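Local structure of periplasmic binding protein/LacI transcriptional regulator (Alkaliphilus metalliredigens, 3CTP) at residues L176-P181 with I235-D240; Q262-D267 with T280-P285; S60-L65 with G90-L95. The protein binds the sugar D-xylulofuranose in the cleft of its periplasmic-binding-protein-like core and probably acts as a LacI-family, DNA-binding transcriptional repressor. One frame throughout, in Å; residues are numbered along the deposited sequence.

Contact 1 (L176-P181 with I235-D240); sequences LHIKGP and IFVFND. With XLF (beta-D-xylulofuranose), chain C.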
loop_
_atom_site.group_PDB
_atom_site.type_symbol
_atom_site.label_atom_id
_atom_site.label_comp_id
_atom_site.label_asym_id
_atom_site.label_seq_id
_atom_site.Cartn_x
_atom_site.Cartn_y
_atom_site.Cartn_z
ATOM N N LEU A 176 5.483 -19.962 18.337
ATOM C CA LEU A 176 5.515 -20.206 16.899
ATOM C C LEU A 176 6.180 -19.020 16.236
ATOM O O LEU A 176 5.900 -17.861 16.601
ATOM C CB LEU A 176 4.072 -20.260 16.382
ATOM C CG LEU A 176 3.857 -20.310 14.865
ATOM C CD1 LEU A 176 4.450 -21.576 14.268
ATOM C CD2 LEU A 176 2.371 -20.255 14.543
ATOM N N HIS A 177 7.025 -19.286 15.246
ATOM C CA HIS A 177 7.514 -18.194 14.375
ATOM C C HIS A 177 7.027 -18.487 12.961
ATOM O O HIS A 177 7.320 -19.552 12.408
ATOM C CB HIS A 177 9.044 -18.087 14.412
ATOM C CG HIS A 177 9.609 -17.123 13.412
ATOM N ND1 HIS A 177 8.988 -15.934 13.104
ATOM C CD2 HIS A 177 10.738 -17.163 12.664
ATOM C CE1 HIS A 177 9.710 -15.278 12.194
ATOM N NE2 HIS A 177 10.780 -15.998 11.924
ATOM N N ILE A 178 6.224 -17.564 12.422
ATOM C CA ILE A 178 5.841 -17.617 11.021
ATOM C C ILE A 178 6.941 -16.862 10.296
ATOM O O ILE A 178 7.043 -15.623 10.417
ATOM C CB ILE A 178 4.476 -16.989 10.801
ATOM C CG1 ILE A 178 3.455 -17.873 11.547
ATOM C CG2 ILE A 178 4.147 -16.941 9.282
ATOM C CD1 ILE A 178 2.010 -17.383 11.532
ATOM N N LYS A 179 7.808 -17.630 9.632
ATOM C CA LYS A 179 8.999 -17.066 8.989
ATOM C C LYS A 179 8.768 -16.757 7.534
ATOM O O LYS A 179 7.833 -17.268 6.903
ATOM C CB LYS A 179 10.220 -17.985 9.178
ATOM C CG LYS A 179 10.161 -19.252 8.416
ATOM C CD LYS A 179 11.500 -20.098 8.589
ATOM C CE LYS A 179 12.695 -19.437 7.976
ATOM N NZ LYS A 179 12.670 -19.337 6.479
ATOM N N GLY A 180 9.601 -15.877 7.012
ATOM C CA GLY A 180 9.456 -15.443 5.627
ATOM C C GLY A 180 10.172 -16.382 4.690
ATOM O O GLY A 180 10.848 -17.333 5.132
ATOM N N PRO A 181 10.026 -16.128 3.382
ATOM C CA PRO A 181 10.672 -16.862 2.326
ATOM C C PRO A 181 12.190 -16.878 2.537
ATOM O O PRO A 181 12.744 -15.859 2.912
ATOM C CB PRO A 181 10.400 -15.968 1.103
ATOM C CG PRO A 181 9.158 -15.296 1.368
ATOM C CD PRO A 181 9.106 -15.100 2.875
ATOM N N ILE A 235 3.228 -15.703 19.112
ATOM C CA ILE A 235 3.597 -15.912 17.713
ATOM C C ILE A 235 4.397 -14.708 17.257
ATOM O O ILE A 235 3.954 -13.565 17.457
ATOM C CB ILE A 235 2.331 -15.993 16.839
ATOM C CG1 ILE A 235 1.436 -17.141 17.305
ATOM C CG2 ILE A 235 2.723 -16.234 15.364
ATOM C CD1 ILE A 235 0.082 -17.159 16.611
ATOM N N PHE A 236 5.558 -14.953 16.644
ATOM C CA PHE A 236 6.331 -13.892 16.001
ATOM C C PHE A 236 6.124 -14.061 14.500
ATOM O O PHE A 236 6.412 -15.132 13.958
ATOM C CB PHE A 236 7.834 -14.059 16.355
ATOM C CG PHE A 236 8.781 -13.154 15.579
ATOM C CD1 PHE A 236 8.449 -11.839 15.303
ATOM C CD2 PHE A 236 10.046 -13.636 15.185
ATOM C CE1 PHE A 236 9.335 -11.014 14.586
ATOM C CE2 PHE A 236 10.943 -12.817 14.456
ATOM C CZ PHE A 236 10.592 -11.497 14.180
ATOM N N VAL A 237 5.598 -13.023 13.846
ATOM C CA VAL A 237 5.378 -13.080 12.400
ATOM C C VAL A 237 6.380 -12.181 11.691
ATOM O O VAL A 237 6.690 -11.083 12.161
ATOM C CB VAL A 237 3.944 -12.634 12.032
ATOM C CG1 VAL A 237 3.693 -12.929 10.546
ATOM C CG2 VAL A 237 2.910 -13.362 12.899
ATOM N N PHE A 238 6.902 -12.652 10.563
ATOM C CA PHE A 238 8.071 -12.004 9.956
ATOM C C PHE A 238 7.885 -10.554 9.543
ATOM O O PHE A 238 8.882 -9.831 9.402
ATOM C CB PHE A 238 8.605 -12.834 8.767
ATOM C CG PHE A 238 7.665 -12.890 7.575
ATOM C CD1 PHE A 238 7.803 -11.980 6.524
ATOM C CD2 PHE A 238 6.700 -13.885 7.476
ATOM C CE1 PHE A 238 6.951 -12.061 5.443
ATOM C CE2 PHE A 238 5.855 -13.977 6.383
ATOM C CZ PHE A 238 5.989 -13.059 5.361
ATOM N N ASN A 239 6.653 -10.110 9.283
ATOM C CA ASN A 239 6.442 -8.669 9.120
ATOM C C ASN A 239 5.042 -8.278 9.493
ATOM O O ASN A 239 4.219 -9.141 9.822
ATOM C CB ASN A 239 6.851 -8.154 7.717
ATOM C CG ASN A 239 5.945 -8.632 6.623
ATOM O OD1 ASN A 239 4.838 -9.076 6.878
ATOM N ND2 ASN A 239 6.417 -8.542 5.361
ATOM N N ASP A 240 4.796 -6.971 9.555
ATOM C CA ASP A 240 3.525 -6.495 10.082
ATOM C C ASP A 240 2.345 -6.825 9.177
ATOM O O ASP A 240 1.268 -7.141 9.670
ATOM C CB ASP A 240 3.536 -4.977 10.333
ATOM C CG ASP A 240 4.417 -4.577 11.499
ATOM O OD1 ASP A 240 4.829 -5.444 12.302
ATOM O OD2 ASP A 240 4.680 -3.351 11.618
HETATM O O4 XLF C . 12.299 -8.439 3.617
HETATM C C4 XLF C . 11.672 -8.037 4.837
HETATM C C5 XLF C . 10.353 -8.789 4.942
HETATM O O5 XLF C . 9.326 -7.819 4.712
HETATM C C3 XLF C . 11.271 -6.572 4.783
HETATM O O3 XLF C . 12.104 -5.762 5.623
HETATM C C2 XLF C . 9.856 -6.629 5.289
HETATM O O2 XLF C . 9.829 -6.750 6.726
HETATM C C1 XLF C . 9.021 -5.450 4.833
HETATM O O1 XLF C . 7.661 -5.643 5.253
#
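Leu176 and Ile235 pair on two parallel strands, their side chains side by side on one sheet face, Leu176 CD2 against Ile235 CG2. The backbone is stitched here by Phe236 N giving its hydrogen to Leu176 O at 2.9 Å. His177 follows on the other face, its ring nearly parallel to that of Phe236 (planes at 13°) but offset, with the Phe236 ring reaching the imidazole mainly through CD2. CG anti to the backbone N (chi1 172°) sets the imidazole alongside Phe236, where ND1 donates to Phe236 O at 2.8 Å, nearly straight at 170°. That oxygen lies in the imidazole plane, although ND1 stands well above the carbonyl plane. Phe236 O also accepts from Ile178 N; histidine suits the place because its ND1 adds a second donor to a buried backbone oxygen. Ile178, branched and apolar, returns to the Leu176 face and packs on Ile235 CG2 and Val237 CG1; its O takes a weak bond from Phe238 N. Gly180 lays its CA over the centre of the Phe238 ring, a CH-pi contact 3.7 Å from the centroid, close packing that suits a residue without a side chain. Just past the C-terminal end of its strand, as in periplasmic-binding-protein-like domains, Asn239 ND2 donates to O5 of the xylulofuranose at 3.1 Å, while its OD1 N-caps helix 240-252 at Ala242. The strands are the central pair of a parallel alpha/beta sheet, between 206-209 and 262-264; helix 240-252 packs on Ile178 and Val237, and helix 185-200 on His177 and Phe238.

Contact 2 (Q262-D267 with T280-P285); sequences QIIGFD and TTINQP. With XLF (beta-D-xylulofuranose), chain C.
Phe266 lays one face of its ring on Ile282, whose CB sits 3.8 Å from the ring centroid in a CH-pi contact, displaced toward the rim. Ile282 suits the place because its branching at CB puts CG1 and CG2 on the same ring, while CD1 goes on to meet Ile264 CD1. Gln284 CG comes to the ring edge. The tight end lies beside this cluster, at the sugar. Asp267 N donates to Ile282 O at 2.7 Å, Gln284 N returns a bond to Asp267 O, and the two side chains run side by side to the ligand. Gln284 NE2 reaches Asp267 OD1 at 2.8 Å, on the anti side of the carboxylate and 35° out of its plane, and donates also to O3 of the xylulofuranose at 3.0 Å; its OE1 is held by Ser154 OG, which fixes the way the amide faces. Asp267 takes the sugar with both oxygens: O2 donates to OD1 and O1 to OD2, each at 2.6 Å, a grip for which a two-oxygen acid is apt. A leucine in place of Gln284 would probably leave O3 of the sugar without this donor and take away one of the bonds that steady the Asp267 carboxylate.

The middle is looser: between the Gly265 N to Thr280 O bond (2.9 Å) and the Asp267 bonds, Gly265 O and Ile282 N stay 3.7 Å apart, buried and without partners. The partly exposed Asn283 turns away from strand 262-264, and its OD1 bonds to Asn268. Strand 262-264 is an outermost strand of the four-stranded parallel sheet, with 234-237 as its neighbour; strand 281-283 is an outermost strand of the seven-stranded mixed sheet, antiparallel to 311-318, and helix 156-169 packs on Ile264, Phe266 and Thr280.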
loop_
_atom_site.group_PDB
_atom_site.type_symbol
_atom_site.label_atom_id
_atom_site.label_comp_id
_atom_site.label_asym_id
_atom_site.label_seq_id
_atom_site.Cartn_x
_atom_site.Cartn_y
_atom_site.Cartn_z
ATOM N N GLN A 262 -0.461 -14.143 22.147
ATOM C CA GLN A 262 0.204 -12.842 21.963
ATOM C C GLN A 262 0.889 -12.838 20.610
ATOM O O GLN A 262 1.319 -13.896 20.155
ATOM C CB GLN A 262 1.232 -12.604 23.050
ATOM C CG GLN A 262 0.612 -12.620 24.479
ATOM C CD GLN A 262 1.621 -12.219 25.518
ATOM O OE1 GLN A 262 2.215 -11.149 25.434
ATOM N NE2 GLN A 262 1.870 -13.111 26.490
ATOM N N ILE A 263 0.985 -11.659 19.985
ATOM C CA ILE A 263 1.526 -11.549 18.611
ATOM C C ILE A 263 2.543 -10.419 18.590
ATOM O O ILE A 263 2.290 -9.329 19.128
ATOM C CB ILE A 263 0.417 -11.164 17.593
ATOM C CG1 ILE A 263 -0.847 -12.017 17.790
ATOM C CG2 ILE A 263 0.961 -11.226 16.157
ATOM C CD1 ILE A 263 -0.699 -13.443 17.405
ATOM N N ILE A 264 3.693 -10.671 17.954
ATOM C CA ILE A 264 4.619 -9.582 17.634
ATOM C C ILE A 264 4.962 -9.678 16.149
ATOM O O ILE A 264 5.174 -10.782 15.634
ATOM C CB ILE A 264 5.878 -9.638 18.518
ATOM C CG1 ILE A 264 6.871 -8.520 18.147
ATOM C CG2 ILE A 264 6.533 -11.013 18.444
ATOM C CD1 ILE A 264 7.934 -8.322 19.218
ATOM N N GLY A 265 4.979 -8.535 15.455
ATOM C CA GLY A 265 5.362 -8.491 14.027
ATOM C C GLY A 265 6.751 -7.902 13.824
ATOM O O GLY A 265 7.621 -7.990 14.707
ATOM N N PHE A 266 6.965 -7.292 12.647
ATOM C CA PHE A 266 8.218 -6.608 12.382
ATOM C C PHE A 266 7.963 -5.562 11.320
ATOM O O PHE A 266 7.296 -5.858 10.329
ATOM C CB PHE A 266 9.259 -7.604 11.830
ATOM C CG PHE A 266 10.706 -7.222 12.098
ATOM C CD1 PHE A 266 11.441 -7.905 13.066
ATOM C CD2 PHE A 266 11.345 -6.261 11.334
ATOM C CE1 PHE A 266 12.781 -7.594 13.297
ATOM C CE2 PHE A 266 12.678 -5.938 11.563
ATOM C CZ PHE A 266 13.399 -6.609 12.561
ATOM N N ASP A 267 8.507 -4.365 11.541
ATOM C CA ASP A 267 8.570 -3.240 10.595
ATOM C C ASP A 267 8.201 -1.910 11.270
ATOM O O ASP A 267 8.797 -0.879 10.982
ATOM C CB ASP A 267 7.584 -3.326 9.431
ATOM C CG ASP A 267 7.980 -4.336 8.369
ATOM O OD1 ASP A 267 9.173 -4.739 8.290
ATOM O OD2 ASP A 267 7.074 -4.673 7.560
ATOM N N THR A 280 2.147 -5.036 18.558
ATOM C CA THR A 280 3.519 -4.947 19.046
ATOM C C THR A 280 4.455 -5.358 17.919
ATOM O O THR A 280 4.169 -6.310 17.170
ATOM C CB THR A 280 3.705 -5.885 20.228
ATOM O OG1 THR A 280 2.872 -5.421 21.297
ATOM C CG2 THR A 280 5.171 -5.933 20.669
ATOM N N THR A 281 5.559 -4.645 17.773
ATOM C CA THR A 281 6.384 -4.863 16.580
ATOM C C THR A 281 7.806 -4.398 16.838
ATOM O O THR A 281 8.124 -3.895 17.910
ATOM C CB THR A 281 5.761 -4.141 15.354
ATOM O OG1 THR A 281 6.468 -4.502 14.152
ATOM C CG2 THR A 281 5.821 -2.625 15.556
ATOM N N ILE A 282 8.673 -4.629 15.866
ATOM C CA ILE A 282 10.041 -4.151 15.907
ATOM C C ILE A 282 10.149 -3.062 14.850
ATOM O O ILE A 282 9.845 -3.263 13.669
ATOM C CB ILE A 282 11.047 -5.260 15.535
ATOM C CG1 ILE A 282 10.861 -6.499 16.434
ATOM C CG2 ILE A 282 12.487 -4.718 15.627
ATOM C CD1 ILE A 282 11.126 -6.230 17.940
ATOM N N ASN A 283 10.571 -1.884 15.279
ATOM C CA ASN A 283 10.713 -0.751 14.387
ATOM C C ASN A 283 11.881 -0.855 13.427
ATOM O O ASN A 283 13.020 -0.992 13.870
ATOM C CB ASN A 283 10.936 0.517 15.238
ATOM C CG ASN A 283 10.926 1.785 14.417
ATOM O OD1 ASN A 283 9.862 2.218 13.950
ATOM N ND2 ASN A 283 12.106 2.411 14.248
ATOM N N GLN A 284 11.612 -0.744 12.116
ATOM C CA GLN A 284 12.676 -0.390 11.164
ATOM C C GLN A 284 12.705 1.109 10.965
ATOM O O GLN A 284 11.643 1.726 10.745
ATOM C CB GLN A 284 12.424 -1.031 9.791
ATOM C CG GLN A 284 12.522 -2.533 9.777
ATOM C CD GLN A 284 12.765 -3.046 8.372
ATOM O OE1 GLN A 284 13.831 -2.821 7.815
ATOM N NE2 GLN A 284 11.795 -3.786 7.806
ATOM N N PRO A 285 13.897 1.723 11.071
ATOM C CA PRO A 285 13.945 3.188 11.073
ATOM C C PRO A 285 13.928 3.731 9.657
ATOM O O PRO A 285 14.982 3.988 9.051
ATOM C CB PRO A 285 15.280 3.501 11.758
ATOM C CG PRO A 285 16.155 2.291 11.446
ATOM C CD PRO A 285 15.189 1.100 11.428
HETATM O O4 XLF C . 12.299 -8.439 3.617
HETATM C C4 XLF C . 11.672 -8.037 4.837
HETATM C C5 XLF C . 10.353 -8.789 4.942
HETATM O O5 XLF C . 9.326 -7.819 4.712
HETATM C C3 XLF C . 11.271 -6.572 4.783
HETATM O O3 XLF C . 12.104 -5.762 5.623
HETATM C C2 XLF C . 9.856 -6.629 5.289
HETATM O O2 XLF C . 9.829 -6.750 6.726
HETATM C C1 XLF C . 9.021 -5.450 4.833
HETATM O O1 XLF C . 7.661 -5.643 5.253
#

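Contact 3 (S60-L65 with G90-L95); sequences SKTIGL and GYTLFL
Tyr91 receives Lys61 over one face of its ring: CE stands 4.1 Å from the centroid, and NZ gives an off-centre cation-pi contact. Thr62 N lies at the edge of the same ring, and Ile63 CD1 comes obliquely to Tyr91 CG at 3.6 Å. The Lys61 chain is bent at chi2 and chi3, which brings CE over the ring and NZ close to it, at an exposed margin. On the Phe94 ring, Thr62 CG2 sits over one face, 3.8 Å from the centroid. Thr62 suits this place by having two unlike branches: CG2, anti to the backbone N, goes to the ring, and OG1 meets Thr92 OG1 in a hydrogen bond of 2.9 Å. A water bonds to Thr92 OG1 as well.

These strands, 62-67 and 92-97, are the two parallel strands of a beta-alpha-beta unit, joined by helix 73-88, and their N-to-C directions differ by 30°. Gly90 ends the helix in a Schellman motif, where its positive phi (93°) calls for glycine. Backbone bonds then alternate from side to side, from Thr92 N to Lys61 O through Leu65 N to Phe94 O at 2.8 Å. On the face opposite Thr62 and Phe94, Ile63 CB packs on Leu93 CD2, and Leu65 CD2 meets Leu95 CD2 at 3.7 Å; these apolar chains suit a face where helix 73-88 covers Leu65 and Leu93, while helix 286-302 packs on Ile63 and Tyr91. The Thr62 and Phe94 face looks to the second subunit, where Phe94 stacks on Phe94 of that chain and meets its His115 edge-to-face.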
loop_
_atom_site.group_PDB
_atom_site.type_symbol
_atom_site.label_atom_id
_atom_site.label_comp_id
_atom_site.label_asym_id
_atom_site.label_seq_id
_atom_site.Cartn_x
_atom_site.Cartn_y
_atom_site.Cartn_z
ATOM N N SER A 60 20.509 12.767 -16.663
ATOM C CA SER A 60 19.268 12.411 -15.929
ATOM C C SER A 60 19.358 12.834 -14.463
ATOM O O SER A 60 20.379 12.626 -13.802
ATOM C CB SER A 60 19.040 10.898 -15.986
ATOM O OG SER A 60 17.973 10.524 -15.134
ATOM N N LYS A 61 18.286 13.418 -13.951
ATOM C CA LYS A 61 18.200 13.607 -12.523
ATOM C C LYS A 61 17.116 12.710 -11.981
ATOM O O LYS A 61 16.379 13.108 -11.096
ATOM C CB LYS A 61 17.919 15.072 -12.167
ATOM C CG LYS A 61 19.018 16.006 -12.652
ATOM C CD LYS A 61 20.317 15.705 -11.914
ATOM C CE LYS A 61 20.327 16.315 -10.508
ATOM N NZ LYS A 61 21.733 16.413 -10.009
ATOM N N THR A 62 17.057 11.470 -12.478
ATOM C CA THR A 62 16.083 10.509 -11.970
ATOM C C THR A 62 16.788 9.249 -11.482
ATOM O O THR A 62 17.769 8.794 -12.107
ATOM C CB THR A 62 15.029 10.171 -13.019
ATOM O OG1 THR A 62 14.352 11.388 -13.389
ATOM C CG2 THR A 62 13.984 9.191 -12.463
ATOM N N ILE A 63 16.306 8.736 -10.355
ATOM C CA ILE A 63 16.799 7.488 -9.766
ATOM C C ILE A 63 15.691 6.446 -9.890
ATOM O O ILE A 63 14.508 6.768 -9.730
ATOM C CB ILE A 63 17.109 7.705 -8.286
ATOM C CG1 ILE A 63 18.385 8.529 -8.198
ATOM C CG2 ILE A 63 17.239 6.360 -7.550
ATOM C CD1 ILE A 63 18.581 9.263 -6.854
ATOM N N GLY A 64 16.050 5.210 -10.209
ATOM C CA GLY A 64 15.040 4.149 -10.270
ATOM C C GLY A 64 15.026 3.416 -8.952
ATOM O O GLY A 64 16.086 2.999 -8.470
ATOM N N LEU A 65 13.863 3.296 -8.342
ATOM C CA LEU A 65 13.724 2.548 -7.095
ATOM C C LEU A 65 12.950 1.273 -7.376
ATOM O O LEU A 65 11.774 1.337 -7.750
ATOM C CB LEU A 65 12.949 3.365 -6.058
ATOM C CG LEU A 65 12.489 2.642 -4.776
ATOM C CD1 LEU A 65 13.699 2.045 -4.016
ATOM C CD2 LEU A 65 11.729 3.566 -3.845
ATOM N N GLY A 90 18.087 16.783 -5.320
ATOM C CA GLY A 90 17.777 17.197 -6.680
ATOM C C GLY A 90 17.341 16.111 -7.656
ATOM O O GLY A 90 17.380 16.344 -8.868
ATOM N N TYR A 91 16.863 14.968 -7.143
ATOM C CA TYR A 91 16.462 13.845 -8.004
ATOM C C TYR A 91 14.978 13.521 -7.864
ATOM O O TYR A 91 14.396 13.662 -6.775
ATOM C CB TYR A 91 17.252 12.579 -7.631
ATOM C CG TYR A 91 18.710 12.686 -7.981
ATOM C CD1 TYR A 91 19.186 12.186 -9.181
ATOM C CD2 TYR A 91 19.603 13.327 -7.121
ATOM C CE1 TYR A 91 20.527 12.279 -9.507
ATOM C CE2 TYR A 91 20.926 13.450 -7.447
ATOM C CZ TYR A 91 21.394 12.938 -8.639
ATOM O OH TYR A 91 22.743 13.075 -8.940
ATOM N N THR A 92 14.378 13.089 -8.974
ATOM C CA THR A 92 13.050 12.470 -8.928
ATOM C C THR A 92 13.209 10.945 -8.938
ATOM O O THR A 92 14.310 10.445 -9.137
ATOM C CB THR A 92 12.232 12.904 -10.116
ATOM O OG1 THR A 92 13.040 12.847 -11.291
ATOM C CG2 THR A 92 11.838 14.372 -9.934
ATOM N N LEU A 93 12.125 10.207 -8.692
ATOM C CA LEU A 93 12.188 8.741 -8.649
ATOM C C LEU A 93 11.184 8.121 -9.643
ATOM O O LEU A 93 10.072 8.623 -9.800
ATOM C CB LEU A 93 11.733 8.231 -7.286
ATOM C CG LEU A 93 12.574 8.287 -6.040
ATOM C CD1 LEU A 93 11.835 7.496 -4.957
ATOM C CD2 LEU A 93 13.911 7.662 -6.331
ATOM N N PHE A 94 11.592 7.037 -10.288
ATOM C CA PHE A 94 10.668 6.119 -10.964
ATOM C C PHE A 94 10.564 4.898 -10.067
ATOM O O PHE A 94 11.599 4.339 -9.681
ATOM C CB PHE A 94 11.236 5.650 -12.303
ATOM C CG PHE A 94 11.215 6.685 -13.396
ATOM C CD1 PHE A 94 10.233 7.641 -13.441
ATOM C CD2 PHE A 94 12.150 6.640 -14.405
ATOM C CE1 PHE A 94 10.201 8.595 -14.479
ATOM C CE2 PHE A 94 12.123 7.559 -15.426
ATOM C CZ PHE A 94 11.169 8.539 -15.458
ATOM N N LEU A 95 9.358 4.461 -9.724
ATOM C CA LEU A 95 9.205 3.233 -8.937
ATOM C C LEU A 95 8.918 2.076 -9.859
ATOM O O LEU A 95 8.118 2.209 -10.789
ATOM C CB LEU A 95 8.038 3.323 -7.960
ATOM C CG LEU A 95 7.936 4.561 -7.108
ATOM C CD1 LEU A 95 6.754 4.337 -6.113
ATOM C CD2 LEU A 95 9.219 4.756 -6.354
HETATM O O HOH W 1 14.048 15.214 -12.231
#

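Contact 3 comes first along the chain, then contact 1, then contact 2. Contacts 1 and 2 are neighbours, with centres about 10 Å apart: strands 234-237 and 262-264 adjoin in the four-stranded parallel sheet, and Asp240 OD1 of contact 1 meets Thr281 OG1 of contact 2 at 2.6 Å, probably a hydrogen bond. Both reach the xylulofuranose. Contact 3 stands on the other side of the chain's centre, about 33 Å from contact 1 and about 30 Å from contact 2, centre to centre, yet strand 281-283 of contact 2 and both strands of contact 3 belong to the seven-stranded mixed sheet. The sugar is thus held beside contacts 1 and 2, while contact 3 faces the second subunit.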